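Local coordinates for pesticidal crystal protein Cry2Aa (Bacillus thuringiensis serovar kurstaki, PDB 1I5P), which binds to the midgut epithelial cells of dipteran and lepidopteran larvae and promotes their colloid-osmotic lysis, at residues A[22-27]-A[266-271]; A[29-34]-A[54-59]; A[248-253]-A[416-421]; A[360-365]-A[371-376]; A[422-427]-A[472-477]. One frame throughout, in Å; residues are numbered along the deposited sequence.

Read from the N terminus, the five contacts show how a multidomain toxin is stitched together. Interaction 1 closes the first large loop, bringing residues 22-27 to strand 267-268 after the chain has run through the helical bundle. Interaction 2 is nested inside it and pairs two early helices. Interaction 3 crosses interaction 1: its helical segment lies within the first loop, while its partner, 416-421, comes from the middle domain. Interaction 4 is a short closure nested inside interaction 3 and joins two sheets of that domain. Interaction 5 follows in series, its first segment continuing directly from 416-421, and links the middle domain to strand 474-477.

Interaction 1 of 5, residues A[22-27]-A[266-271]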
# COMPACT_ATOMS: atom_id res chain seq x y z
N ASP A 22 19.25 -5.96 1.27
CA ASP A 22 19.24 -4.92 0.25
C ASP A 22 18.01 -4.01 0.40
O ASP A 22 16.87 -4.43 0.13
CB ASP A 22 19.27 -5.55 -1.14
CG ASP A 22 19.31 -4.53 -2.25
OD1 ASP A 22 19.41 -3.33 -1.95
OD2 ASP A 22 19.24 -4.94 -3.43
N PRO A 23 18.21 -2.76 0.84
CA PRO A 23 17.12 -1.80 1.02
C PRO A 23 16.47 -1.37 -0.30
O PRO A 23 15.48 -0.64 -0.30
CB PRO A 23 17.81 -0.63 1.73
CG PRO A 23 19.19 -0.68 1.15
CD PRO A 23 19.50 -2.16 1.25
N PHE A 24 17.04 -1.81 -1.41
CA PHE A 24 16.51 -1.50 -2.74
C PHE A 24 16.33 -2.80 -3.53
O PHE A 24 16.49 -2.81 -4.76
CB PHE A 24 17.48 -0.59 -3.51
CG PHE A 24 17.61 0.79 -2.93
CD1 PHE A 24 18.79 1.18 -2.31
CD2 PHE A 24 16.56 1.69 -3.00
CE1 PHE A 24 18.92 2.46 -1.77
CE2 PHE A 24 16.67 2.97 -2.47
CZ PHE A 24 17.85 3.35 -1.85
N SER A 25 16.00 -3.89 -2.84
CA SER A 25 15.81 -5.17 -3.51
C SER A 25 14.80 -5.12 -4.65
O SER A 25 15.05 -5.67 -5.73
CB SER A 25 15.43 -6.26 -2.49
OG SER A 25 14.46 -5.79 -1.56
N PHE A 26 13.67 -4.46 -4.43
CA PHE A 26 12.65 -4.34 -5.47
C PHE A 26 13.24 -3.62 -6.69
O PHE A 26 13.10 -4.08 -7.82
CB PHE A 26 11.45 -3.54 -4.96
CG PHE A 26 10.46 -3.19 -6.04
CD1 PHE A 26 9.59 -4.15 -6.54
CD2 PHE A 26 10.42 -1.90 -6.57
CE1 PHE A 26 8.69 -3.84 -7.56
CE2 PHE A 26 9.52 -1.58 -7.59
CZ PHE A 26 8.66 -2.55 -8.09
N GLU A 27 13.88 -2.49 -6.45
CA GLU A 27 14.47 -1.72 -7.54
C GLU A 27 15.56 -2.51 -8.27
O GLU A 27 15.76 -2.33 -9.47
CB GLU A 27 15.06 -0.41 -7.01
CG GLU A 27 14.05 0.64 -6.54
CD GLU A 27 13.32 0.26 -5.26
OE1 GLU A 27 13.91 -0.44 -4.41
OE2 GLU A 27 12.15 0.67 -5.09
N SER A 266 11.38 9.66 -13.15
CA SER A 266 12.50 9.37 -12.28
C SER A 266 12.11 9.65 -10.83
O SER A 266 12.80 10.36 -10.10
CB SER A 266 13.70 10.24 -12.69
OG SER A 266 14.91 9.73 -12.17
N LEU A 267 10.98 9.08 -10.42
CA LEU A 267 10.48 9.24 -9.06
C LEU A 267 10.27 7.87 -8.45
O LEU A 267 9.33 7.15 -8.82
CB LEU A 267 9.16 10.00 -9.06
CG LEU A 267 8.54 10.17 -7.68
CD1 LEU A 267 9.50 10.94 -6.79
CD2 LEU A 267 7.21 10.89 -7.78
N MET A 268 11.14 7.50 -7.53
CA MET A 268 11.04 6.21 -6.86
C MET A 268 10.00 6.29 -5.75
O MET A 268 10.19 7.00 -4.77
CB MET A 268 12.40 5.82 -6.27
CG MET A 268 12.37 4.49 -5.52
SD MET A 268 13.88 4.19 -4.56
CE MET A 268 13.52 5.10 -3.05
N VAL A 269 8.89 5.58 -5.91
CA VAL A 269 7.85 5.57 -4.90
C VAL A 269 8.38 4.60 -3.85
O VAL A 269 8.34 3.38 -4.04
CB VAL A 269 6.53 5.04 -5.50
CG1 VAL A 269 5.45 4.97 -4.43
CG2 VAL A 269 6.10 5.95 -6.64
N SER A 270 8.90 5.14 -2.74
CA SER A 270 9.50 4.32 -1.69
C SER A 270 8.55 3.41 -0.93
O SER A 270 8.99 2.44 -0.30
CB SER A 270 10.25 5.21 -0.70
OG SER A 270 9.36 5.84 0.20
N SER A 271 7.26 3.71 -0.97
CA SER A 271 6.28 2.89 -0.28
C SER A 271 4.88 3.20 -0.76
O SER A 271 4.64 4.24 -1.37
CB SER A 271 6.37 3.12 1.23
OG SER A 271 6.09 4.46 1.55
O HOH W 1 9.70 1.72 -5.86
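The Phe24 ring presents its edge to Met268: the thioether sulfur lies near the ring plane, with SD 3.7 Å from CE2 and 75° off the ring normal as seen from the centroid, and CE of the same methionine also sits at the edge. Glu27 OE1 is in plane with this ring too, while Glu27 CD lies at the edge of the neighbouring Phe26 ring. Edge approach by sulfur makes this a Met-aromatic contact, and the thioether touches both the ring edge and the Glu27 carboxylate. Met268 crosses both partners at about a right angle. Its CG is anti to the backbone N (chi1 178°), which sends the chain out towards the helix start, and the bend at chi3 carries CE to 3.8 Å from Phe24 CE2. Met268 CG also lies 3.9 Å from Glu27 OE2. That oxygen accepts a hydrogen bond from a water at 2.8 Å, and the same water donates to Val269 O over 2.8 Å, so one molecule bridges carboxylate and backbone. Phe24 is held by an Asx turn: its N donates to Asp22 OD1 at 2.9 Å, meeting that oxygen from above the carboxylate plane. Around this contact, Phe26 packs on helix 53-65 and makes a cation-pi contact with Lys63. Phe24 touches Leu486 of strand 483-486, and the Met268 backbone is hydrogen-bonded to Gly493 and Thr495 of the parallel neighbour, strand 493-496.

Interaction 2 of 5, residues A[29-34]-A[54-59]; sequences KSLDTI and VGTVSS
Ile34, in the opening turn of helix 31-44, meets helix 53-65 where the two backbones come nearest, the CA atoms of Ile34 and Thr56 being 6.6 Å apart. Ser30 holds the N-cap position, and its OG shares a hydrogen bond with Thr33 OG1 at 3.0 Å. The side chains then meet in two places. Ile34 points at the other helix and touches it with its CG2 branch: chi1 of -74° puts CG1 beside the backbone N and CG2 anti to it, 3.6 Å from Ser59 OG. Leu31 reaches in with its end and crosses Thr56 at about a right angle, its CD1 methyl 4.1 Å from Thr56 CG2. The contact sets aliphatic side chains of one helix against the small Thr56 and Ser59 of the other, and it brings an early helix onto the bundle that gives the delta-endotoxins their N-terminal domain. Ser59 turns its hydroxyl back along its own helix: OG donates to Gly55 O at 2.7 Å, while Ser59 N reaches the same carbonyl from the opposite face of its plane. The hydroxyl is thereby satisfied within the helix even though an aliphatic branch presses against it. Beyond the pair, Ile80 of helix 74-81 touches both Leu31 and Thr56, and Ile34 lies against Asp420.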
# COMPACT_ATOMS: atom_id res chain seq x y z
N LYS A 29 15.58 -5.73 -8.68
CA LYS A 29 14.98 -6.92 -9.27
C LYS A 29 14.51 -6.67 -10.69
O LYS A 29 14.02 -5.59 -11.01
CB LYS A 29 13.78 -7.36 -8.43
CG LYS A 29 13.92 -8.71 -7.79
CD LYS A 29 12.69 -9.04 -6.95
CE LYS A 29 13.05 -9.19 -5.49
NZ LYS A 29 11.87 -9.53 -4.65
N SER A 30 14.68 -7.67 -11.56
CA SER A 30 14.22 -7.55 -12.94
C SER A 30 12.73 -7.85 -12.95
O SER A 30 12.20 -8.46 -12.01
CB SER A 30 14.93 -8.58 -13.82
OG SER A 30 14.50 -9.89 -13.48
N LEU A 31 12.04 -7.43 -14.00
CA LEU A 31 10.61 -7.67 -14.09
C LEU A 31 10.33 -9.17 -14.19
O LEU A 31 9.37 -9.67 -13.62
CB LEU A 31 10.02 -6.93 -15.29
CG LEU A 31 8.49 -6.84 -15.34
CD1 LEU A 31 7.96 -6.18 -14.06
CD2 LEU A 31 8.07 -6.04 -16.56
N ASP A 32 11.19 -9.89 -14.91
CA ASP A 32 11.01 -11.33 -15.05
C ASP A 32 11.04 -12.02 -13.69
O ASP A 32 10.26 -12.92 -13.42
CB ASP A 32 12.10 -11.94 -15.93
CG ASP A 32 11.98 -13.45 -16.03
OD1 ASP A 32 10.99 -13.92 -16.63
OD2 ASP A 32 12.85 -14.16 -15.48
N THR A 33 11.97 -11.60 -12.84
CA THR A 33 12.09 -12.18 -11.51
C THR A 33 10.82 -11.86 -10.71
O THR A 33 10.27 -12.72 -10.03
CB THR A 33 13.31 -11.61 -10.76
OG1 THR A 33 14.51 -12.04 -11.42
CG2 THR A 33 13.33 -12.08 -9.30
N ILE A 34 10.37 -10.62 -10.80
CA ILE A 34 9.17 -10.20 -10.09
C ILE A 34 7.95 -10.97 -10.58
O ILE A 34 7.11 -11.41 -9.79
CB ILE A 34 8.95 -8.69 -10.27
CG1 ILE A 34 9.96 -7.93 -9.41
CG2 ILE A 34 7.51 -8.31 -9.91
CD1 ILE A 34 10.13 -6.47 -9.80
N VAL A 54 -1.69 -8.70 -11.64
CA VAL A 54 -1.90 -7.36 -11.09
C VAL A 54 -0.64 -6.90 -10.37
O VAL A 54 -0.27 -5.72 -10.43
CB VAL A 54 -3.12 -7.30 -10.12
CG1 VAL A 54 -4.36 -7.85 -10.82
CG2 VAL A 54 -2.83 -8.08 -8.85
N GLY A 55 0.03 -7.84 -9.71
CA GLY A 55 1.25 -7.53 -9.00
C GLY A 55 2.37 -7.19 -9.97
O GLY A 55 3.15 -6.27 -9.72
N THR A 56 2.44 -7.92 -11.07
CA THR A 56 3.46 -7.67 -12.08
C THR A 56 3.25 -6.30 -12.71
O THR A 56 4.20 -5.52 -12.85
CB THR A 56 3.43 -8.74 -13.19
OG1 THR A 56 3.59 -10.04 -12.62
CG2 THR A 56 4.57 -8.50 -14.18
N VAL A 57 2.02 -6.01 -13.10
CA VAL A 57 1.71 -4.73 -13.74
C VAL A 57 2.02 -3.55 -12.83
O VAL A 57 2.64 -2.58 -13.26
CB VAL A 57 0.23 -4.65 -14.16
CG1 VAL A 57 -0.08 -3.27 -14.73
CG2 VAL A 57 -0.08 -5.72 -15.20
N SER A 58 1.60 -3.63 -11.57
CA SER A 58 1.86 -2.53 -10.65
C SER A 58 3.37 -2.36 -10.46
O SER A 58 3.88 -1.24 -10.48
CB SER A 58 1.17 -2.79 -9.30
OG SER A 58 1.52 -4.06 -8.78
N SER A 59 4.09 -3.47 -10.30
CA SER A 59 5.54 -3.41 -10.13
C SER A 59 6.15 -2.76 -11.37
O SER A 59 7.06 -1.92 -11.27
CB SER A 59 6.10 -4.82 -9.96
OG SER A 59 5.59 -5.42 -8.78

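Interaction 3 of 5, residues A[248-253]-A[416-421]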
# COMPACT_ATOMS: atom_id res chain seq x y z
N MET A 248 -9.12 -5.22 -3.52
CA MET A 248 -9.31 -3.99 -4.30
C MET A 248 -8.06 -3.11 -4.36
O MET A 248 -7.81 -2.44 -5.36
CB MET A 248 -10.48 -3.19 -3.74
CG MET A 248 -11.85 -3.85 -3.98
SD MET A 248 -12.21 -4.09 -5.74
CE MET A 248 -13.33 -5.53 -5.69
N PHE A 249 -7.26 -3.11 -3.30
CA PHE A 249 -6.05 -2.29 -3.33
C PHE A 249 -5.02 -2.87 -4.31
O PHE A 249 -4.32 -2.13 -4.98
CB PHE A 249 -5.46 -2.17 -1.92
CG PHE A 249 -5.87 -0.90 -1.22
CD1 PHE A 249 -7.19 -0.70 -0.82
CD2 PHE A 249 -4.95 0.12 -1.02
CE1 PHE A 249 -7.58 0.49 -0.23
CE2 PHE A 249 -5.33 1.33 -0.43
CZ PHE A 249 -6.65 1.51 -0.03
N LEU A 250 -4.96 -4.19 -4.40
CA LEU A 250 -4.01 -4.83 -5.32
C LEU A 250 -4.50 -4.79 -6.76
O LEU A 250 -3.70 -4.64 -7.69
CB LEU A 250 -3.77 -6.28 -4.90
CG LEU A 250 -2.86 -6.50 -3.69
CD1 LEU A 250 -2.84 -7.97 -3.32
CD2 LEU A 250 -1.46 -6.01 -4.02
N ASN A 251 -5.82 -4.92 -6.94
CA ASN A 251 -6.44 -4.92 -8.26
C ASN A 251 -6.80 -3.55 -8.79
O ASN A 251 -6.94 -3.37 -10.00
CB ASN A 251 -7.74 -5.75 -8.22
CG ASN A 251 -7.50 -7.21 -8.49
OD1 ASN A 251 -7.37 -7.62 -9.64
ND2 ASN A 251 -7.45 -8.00 -7.43
N VAL A 252 -6.96 -2.58 -7.89
CA VAL A 252 -7.37 -1.26 -8.31
C VAL A 252 -6.60 -0.04 -7.79
O VAL A 252 -6.12 0.77 -8.58
CB VAL A 252 -8.87 -1.04 -7.96
CG1 VAL A 252 -9.31 0.36 -8.38
CG2 VAL A 252 -9.72 -2.11 -8.64
N PHE A 253 -6.47 0.09 -6.48
CA PHE A 253 -5.82 1.28 -5.95
C PHE A 253 -4.32 1.45 -6.05
O PHE A 253 -3.82 2.57 -5.90
CB PHE A 253 -6.34 1.54 -4.54
CG PHE A 253 -7.83 1.74 -4.52
CD1 PHE A 253 -8.68 0.72 -4.12
CD2 PHE A 253 -8.38 2.91 -5.04
CE1 PHE A 253 -10.06 0.85 -4.26
CE2 PHE A 253 -9.75 3.06 -5.18
CZ PHE A 253 -10.59 2.03 -4.79
N ASN A 416 0.15 -15.28 5.67
CA ASN A 416 -0.02 -14.00 5.00
C ASN A 416 1.32 -13.48 4.51
O ASN A 416 2.26 -13.33 5.29
CB ASN A 416 -0.68 -13.01 5.96
CG ASN A 416 -1.91 -13.61 6.62
OD1 ASN A 416 -2.93 -13.83 5.96
ND2 ASN A 416 -1.81 -13.90 7.92
N TYR A 417 1.40 -13.22 3.22
CA TYR A 417 2.63 -12.76 2.61
C TYR A 417 2.35 -12.26 1.19
O TYR A 417 1.47 -12.79 0.52
CB TYR A 417 3.63 -13.92 2.55
CG TYR A 417 4.81 -13.69 1.64
CD1 TYR A 417 5.90 -12.94 2.08
CD2 TYR A 417 4.83 -14.19 0.33
CE1 TYR A 417 6.98 -12.68 1.24
CE2 TYR A 417 5.90 -13.93 -0.52
CZ TYR A 417 6.97 -13.18 -0.06
OH TYR A 417 8.02 -12.88 -0.90
N PHE A 418 3.09 -11.25 0.76
CA PHE A 418 2.95 -10.71 -0.59
C PHE A 418 4.35 -10.37 -1.10
O PHE A 418 5.14 -9.78 -0.38
CB PHE A 418 2.07 -9.45 -0.59
CG PHE A 418 0.73 -9.63 0.07
CD1 PHE A 418 0.58 -9.40 1.43
CD2 PHE A 418 -0.37 -10.04 -0.68
CE1 PHE A 418 -0.66 -9.58 2.05
CE2 PHE A 418 -1.61 -10.23 -0.07
CZ PHE A 418 -1.76 -10.00 1.30
N PRO A 419 4.66 -10.74 -2.36
CA PRO A 419 5.97 -10.47 -2.96
C PRO A 419 6.38 -9.02 -2.79
O PRO A 419 5.57 -8.12 -3.01
CB PRO A 419 5.77 -10.85 -4.42
CG PRO A 419 4.80 -11.98 -4.32
CD PRO A 419 3.79 -11.41 -3.34
N ASP A 420 7.63 -8.80 -2.39
CA ASP A 420 8.18 -7.46 -2.17
C ASP A 420 7.52 -6.67 -1.05
O ASP A 420 7.78 -5.47 -0.87
CB ASP A 420 8.14 -6.65 -3.48
CG ASP A 420 9.02 -7.25 -4.56
OD1 ASP A 420 10.24 -7.41 -4.32
OD2 ASP A 420 8.50 -7.56 -5.65
N TYR A 421 6.66 -7.33 -0.28
CA TYR A 421 6.02 -6.68 0.85
C TYR A 421 6.64 -7.21 2.12
O TYR A 421 6.89 -8.41 2.25
CB TYR A 421 4.51 -6.96 0.90
CG TYR A 421 3.67 -6.09 -0.02
CD1 TYR A 421 3.65 -6.32 -1.39
CD2 TYR A 421 2.86 -5.08 0.50
CE1 TYR A 421 2.85 -5.57 -2.23
CE2 TYR A 421 2.05 -4.32 -0.34
CZ TYR A 421 2.05 -4.57 -1.70
OH TYR A 421 1.25 -3.82 -2.54
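Leu250 divides its two methyls between two aromatic side chains. CD1 lies 4.1 Å from Phe418 CE2, and CD2 is 3.8 Å from Tyr421 OH. Both rings are approached obliquely, and the leucine slides past Tyr421 in the opposite direction, its methyl meeting the phenol end. With its CG anti to the carbonyl carbon (chi1 -76°), Leu250 extends its fork towards the loop and helps span the 10.3 Å between Leu250 CA and Phe418 CA. One shell out, the loop explains why two rings three positions apart can grip a single side chain. Residues Phe418 to Tyr421 form a type II beta turn, closed by Tyr421 N donating to Phe418 O at 2.9 Å, and this reversal brings both rings to the same leucine. The Pro419 carbonyl oxygen lies in plane at the edge of the Tyr421 ring. On the other side the helix widens into a pi-type turn, Met248 O accepting from both Val252 N and Phe253 N. The contact thus joins the helical bundle to the beta prism of the middle domain. Leu275 of strand 275-278 touches Leu250, Phe418 and Tyr421 alike, His468 meets Phe418 edge-to-face, and helix 31-44 covers the turn, with Trp38 and Trp41 against Pro419.

Interaction 4 of 5, residues A[360-365]-A[371-376]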
# COMPACT_ATOMS: atom_id res chain seq x y z
N PHE A 360 6.42 -14.85 26.93
CA PHE A 360 7.22 -15.11 25.74
C PHE A 360 7.45 -13.84 24.94
O PHE A 360 6.63 -12.92 24.97
CB PHE A 360 6.56 -16.19 24.87
CG PHE A 360 5.49 -15.68 23.95
CD1 PHE A 360 5.81 -15.23 22.67
CD2 PHE A 360 4.16 -15.63 24.36
CE1 PHE A 360 4.82 -14.75 21.81
CE2 PHE A 360 3.17 -15.15 23.51
CZ PHE A 360 3.50 -14.71 22.23
N ASN A 361 8.59 -13.78 24.24
CA ASN A 361 8.97 -12.65 23.39
C ASN A 361 9.45 -13.17 22.04
O ASN A 361 10.42 -13.93 21.97
CB ASN A 361 10.09 -11.81 24.04
CG ASN A 361 9.56 -10.85 25.09
OD1 ASN A 361 9.43 -11.21 26.26
ND2 ASN A 361 9.27 -9.62 24.68
N CYS A 362 8.77 -12.73 20.99
CA CYS A 362 9.04 -13.13 19.61
C CYS A 362 9.52 -11.92 18.81
O CYS A 362 8.80 -10.94 18.67
CB CYS A 362 7.76 -13.70 19.00
SG CYS A 362 7.79 -13.96 17.19
N SER A 363 10.76 -11.96 18.33
CA SER A 363 11.26 -10.83 17.55
C SER A 363 12.20 -11.34 16.49
O SER A 363 12.43 -12.54 16.37
CB SER A 363 12.00 -9.84 18.46
OG SER A 363 13.19 -10.44 18.92
N THR A 364 12.72 -10.42 15.69
CA THR A 364 13.68 -10.78 14.66
C THR A 364 14.97 -10.89 15.46
O THR A 364 15.55 -9.87 15.83
CB THR A 364 13.83 -9.65 13.61
OG1 THR A 364 14.50 -8.53 14.20
CG2 THR A 364 12.46 -9.20 13.12
N VAL A 365 15.40 -12.11 15.76
CA VAL A 365 16.61 -12.31 16.55
C VAL A 365 17.73 -11.36 16.11
O VAL A 365 18.36 -10.69 16.94
CB VAL A 365 17.11 -13.76 16.46
CG1 VAL A 365 17.45 -14.10 15.01
CG2 VAL A 365 18.31 -13.96 17.36
N THR A 371 16.87 -8.66 8.96
CA THR A 371 15.99 -9.81 8.72
C THR A 371 14.59 -9.49 9.22
O THR A 371 14.13 -10.03 10.22
CB THR A 371 16.50 -11.08 9.44
OG1 THR A 371 16.43 -10.89 10.86
CG2 THR A 371 17.93 -11.38 9.03
N PRO A 372 13.89 -8.60 8.51
CA PRO A 372 12.53 -8.22 8.90
C PRO A 372 11.53 -9.37 8.73
O PRO A 372 11.80 -10.35 8.04
CB PRO A 372 12.21 -7.08 7.95
CG PRO A 372 12.93 -7.51 6.70
CD PRO A 372 14.27 -7.93 7.26
N PHE A 373 10.38 -9.22 9.37
CA PHE A 373 9.32 -10.21 9.27
C PHE A 373 8.69 -10.02 7.89
O PHE A 373 8.59 -8.89 7.41
CB PHE A 373 8.26 -9.96 10.35
CG PHE A 373 8.70 -10.35 11.73
CD1 PHE A 373 8.84 -9.38 12.72
CD2 PHE A 373 8.95 -11.68 12.06
CE1 PHE A 373 9.21 -9.74 14.02
CE2 PHE A 373 9.32 -12.05 13.34
CZ PHE A 373 9.45 -11.08 14.33
N VAL A 374 8.26 -11.11 7.26
CA VAL A 374 7.62 -11.02 5.95
C VAL A 374 6.38 -11.90 5.84
O VAL A 374 5.49 -11.65 5.01
CB VAL A 374 8.61 -11.39 4.79
CG1 VAL A 374 9.68 -10.32 4.67
CG2 VAL A 374 9.25 -12.75 5.04
N ARG A 375 6.29 -12.92 6.69
CA ARG A 375 5.17 -13.84 6.64
C ARG A 375 4.56 -14.09 8.02
O ARG A 375 5.29 -14.21 9.01
CB ARG A 375 5.65 -15.16 6.02
CG ARG A 375 4.57 -16.17 5.69
CD ARG A 375 5.19 -17.42 5.09
NE ARG A 375 5.79 -17.21 3.76
CZ ARG A 375 5.14 -17.38 2.61
NH1 ARG A 375 3.87 -17.77 2.62
NH2 ARG A 375 5.77 -17.20 1.45
N SER A 376 3.23 -14.18 8.08
CA SER A 376 2.55 -14.42 9.35
C SER A 376 1.45 -15.49 9.23
O SER A 376 0.92 -15.73 8.15
CB SER A 376 1.92 -13.13 9.86
OG SER A 376 0.88 -12.70 9.00
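In the middle-domain beta prism, Thr364 and Phe373 join the end of disulfide-bearing strand 360-363 to the start of strand 373-377, which belongs to a different sheet. The threonine puts its CG2 methyl over one face of the phenylalanine ring, 3.7 Å from the centroid and 23° off the normal. This is a CH-pi contact, displaced towards the rim, with CG2 as near as 3.4 Å to Phe373 CE1. Thr364 CG2 is anti to the carbonyl carbon, and the same rotation (chi1 70°) sets OG1 in the crowded position between the backbone N and the carbonyl carbon. From there the hydroxyl is hydrogen-bonded to Leu366 O and to Ser7 OG, which fixes the rotation and leaves the methyl to the ring. CB of Thr364 also presses to 3.4 Å from Thr371 O. The arrangement is a compact closure, five residues separating the segments, in which the ring also reaches the neighbouring backbone obliquely: Phe373 CZ is 3.5 Å from Ser363 C. Cys362 adds a sulfur-aromatic contact, its SG lying 5.4 Å from the Phe373 centroid in an oblique approach. That sulfur is disulfide-bonded to Cys406, so the ring packs beside a covalent tie to strand 405-407. Farther along, Val374 and Arg375 form a classic beta bulge against strand 397-400. Arg375 reaches a salt bridge with Asp45, and Phe373 is backbone-bonded to Ile423.

Interaction 5 of 5, residues A[422-427]-A[472-477]; sequences FIRNIS and NNIYAA
A guanidinium, an aromatic ring, an amide and an aliphatic methyl meet where Arg424 and Phe422 touch Asn472 and Ile474, a mixed contact that spans the boundary between the middle-domain strand 422-430 and strand 474-477, part of a sheet of the C-terminal beta sandwich. The guanidinium is a flat plate with different neighbours on its face and at its edge. Ile474 CD1 lies over one face, 4.0 Å above the plane and over its centre. At the edge, Arg424 NH2 comes within 3.0 Å of Asn472 OD1, with the guanidinium and amide planes 29° apart. The same NH2 lies over a face of the Phe422 ring, near the rim and 3.5 Å above it. Phe422 in turn meets the amide, its CE1 being 3.5 Å from Asn472 CG. A bend at chi2 (-58°) brings the Arg424 head to this spot, and a classic beta bulge, in which Arg424 and Asn425 both face Val467, marks the strand here. The NE bond to Lys471 O holds the head, with the Ile474 methyl over one face and the Phe422 ring beside NH2. The nearby charge would probably polarise the Asn472 carbonyl, whose OD1 is hydrogen-bonded to His21 NE2.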
# COMPACT_ATOMS: atom_id res chain seq x y z
N PHE A 422 6.91 -6.31 3.06
CA PHE A 422 7.48 -6.70 4.34
C PHE A 422 6.45 -6.40 5.41
O PHE A 422 5.62 -5.51 5.26
CB PHE A 422 8.76 -5.91 4.65
CG PHE A 422 9.86 -6.10 3.64
CD1 PHE A 422 9.93 -5.30 2.51
CD2 PHE A 422 10.82 -7.08 3.83
CE1 PHE A 422 10.94 -5.47 1.58
CE2 PHE A 422 11.85 -7.26 2.89
CZ PHE A 422 11.90 -6.45 1.76
N ILE A 423 6.50 -7.17 6.50
CA ILE A 423 5.60 -6.90 7.60
C ILE A 423 6.30 -5.78 8.37
O ILE A 423 7.20 -6.05 9.17
CB ILE A 423 5.41 -8.13 8.50
CG1 ILE A 423 4.63 -9.21 7.73
CG2 ILE A 423 4.67 -7.74 9.77
CD1 ILE A 423 4.50 -10.52 8.48
N ARG A 424 5.92 -4.54 8.09
CA ARG A 424 6.53 -3.39 8.75
C ARG A 424 5.87 -3.02 10.06
O ARG A 424 6.34 -2.14 10.78
CB ARG A 424 6.54 -2.19 7.80
CG ARG A 424 7.47 -2.36 6.61
CD ARG A 424 8.91 -2.61 7.06
NE ARG A 424 9.79 -2.82 5.91
CZ ARG A 424 11.06 -3.22 6.00
NH1 ARG A 424 11.60 -3.46 7.19
NH2 ARG A 424 11.77 -3.40 4.90
N ASN A 425 4.76 -3.67 10.39
CA ASN A 425 4.09 -3.40 11.65
C ASN A 425 3.18 -4.56 12.02
O ASN A 425 2.75 -5.33 11.16
CB ASN A 425 3.29 -2.10 11.61
CG ASN A 425 2.97 -1.56 13.00
OD1 ASN A 425 3.56 -1.98 13.99
ND2 ASN A 425 2.03 -0.62 13.08
N ILE A 426 2.91 -4.68 13.32
CA ILE A 426 2.03 -5.72 13.82
C ILE A 426 1.05 -5.06 14.78
O ILE A 426 1.41 -4.12 15.49
CB ILE A 426 2.80 -6.83 14.57
CG1 ILE A 426 3.69 -7.60 13.59
CG2 ILE A 426 1.83 -7.78 15.26
CD1 ILE A 426 4.63 -8.59 14.25
N SER A 427 -0.18 -5.53 14.77
CA SER A 427 -1.19 -4.99 15.66
C SER A 427 -2.07 -6.16 16.06
O SER A 427 -1.65 -7.31 15.97
CB SER A 427 -2.02 -3.92 14.94
OG SER A 427 -2.83 -3.20 15.86
N ASN A 472 11.13 -0.27 2.12
CA ASN A 472 12.36 -1.02 2.32
C ASN A 472 13.61 -0.14 2.36
O ASN A 472 14.63 -0.54 2.92
CB ASN A 472 12.48 -2.07 1.21
CG ASN A 472 13.52 -3.14 1.50
OD1 ASN A 472 13.80 -3.47 2.65
ND2 ASN A 472 14.08 -3.72 0.44
N ASN A 473 13.52 1.06 1.80
CA ASN A 473 14.67 1.96 1.78
C ASN A 473 14.87 2.67 3.11
O ASN A 473 14.78 3.90 3.21
CB ASN A 473 14.54 2.99 0.64
CG ASN A 473 13.40 3.96 0.84
OD1 ASN A 473 12.31 3.57 1.25
ND2 ASN A 473 13.65 5.23 0.53
N ILE A 474 15.16 1.88 4.13
CA ILE A 474 15.41 2.39 5.47
C ILE A 474 16.90 2.25 5.74
O ILE A 474 17.42 1.14 5.82
CB ILE A 474 14.64 1.58 6.53
CG1 ILE A 474 13.14 1.56 6.19
CG2 ILE A 474 14.87 2.18 7.91
CD1 ILE A 474 12.33 0.53 6.97
N TYR A 475 17.58 3.38 5.88
CA TYR A 475 19.01 3.38 6.14
C TYR A 475 19.31 2.72 7.48
O TYR A 475 20.15 1.83 7.57
CB TYR A 475 19.54 4.81 6.15
CG TYR A 475 21.00 4.89 6.51
CD1 TYR A 475 21.96 4.21 5.76
CD2 TYR A 475 21.42 5.62 7.62
CE1 TYR A 475 23.31 4.25 6.11
CE2 TYR A 475 22.77 5.67 7.98
CZ TYR A 475 23.70 4.98 7.22
OH TYR A 475 25.04 5.03 7.56
N ALA A 476 18.62 3.17 8.52
CA ALA A 476 18.82 2.63 9.86
C ALA A 476 17.80 3.26 10.79
O ALA A 476 16.99 4.09 10.38
CB ALA A 476 20.24 2.95 10.35
N ALA A 477 17.85 2.86 12.05
CA ALA A 477 16.95 3.42 13.04
C ALA A 477 17.62 4.67 13.56
O ALA A 477 18.83 4.68 13.79
CB ALA A 477 16.74 2.44 14.18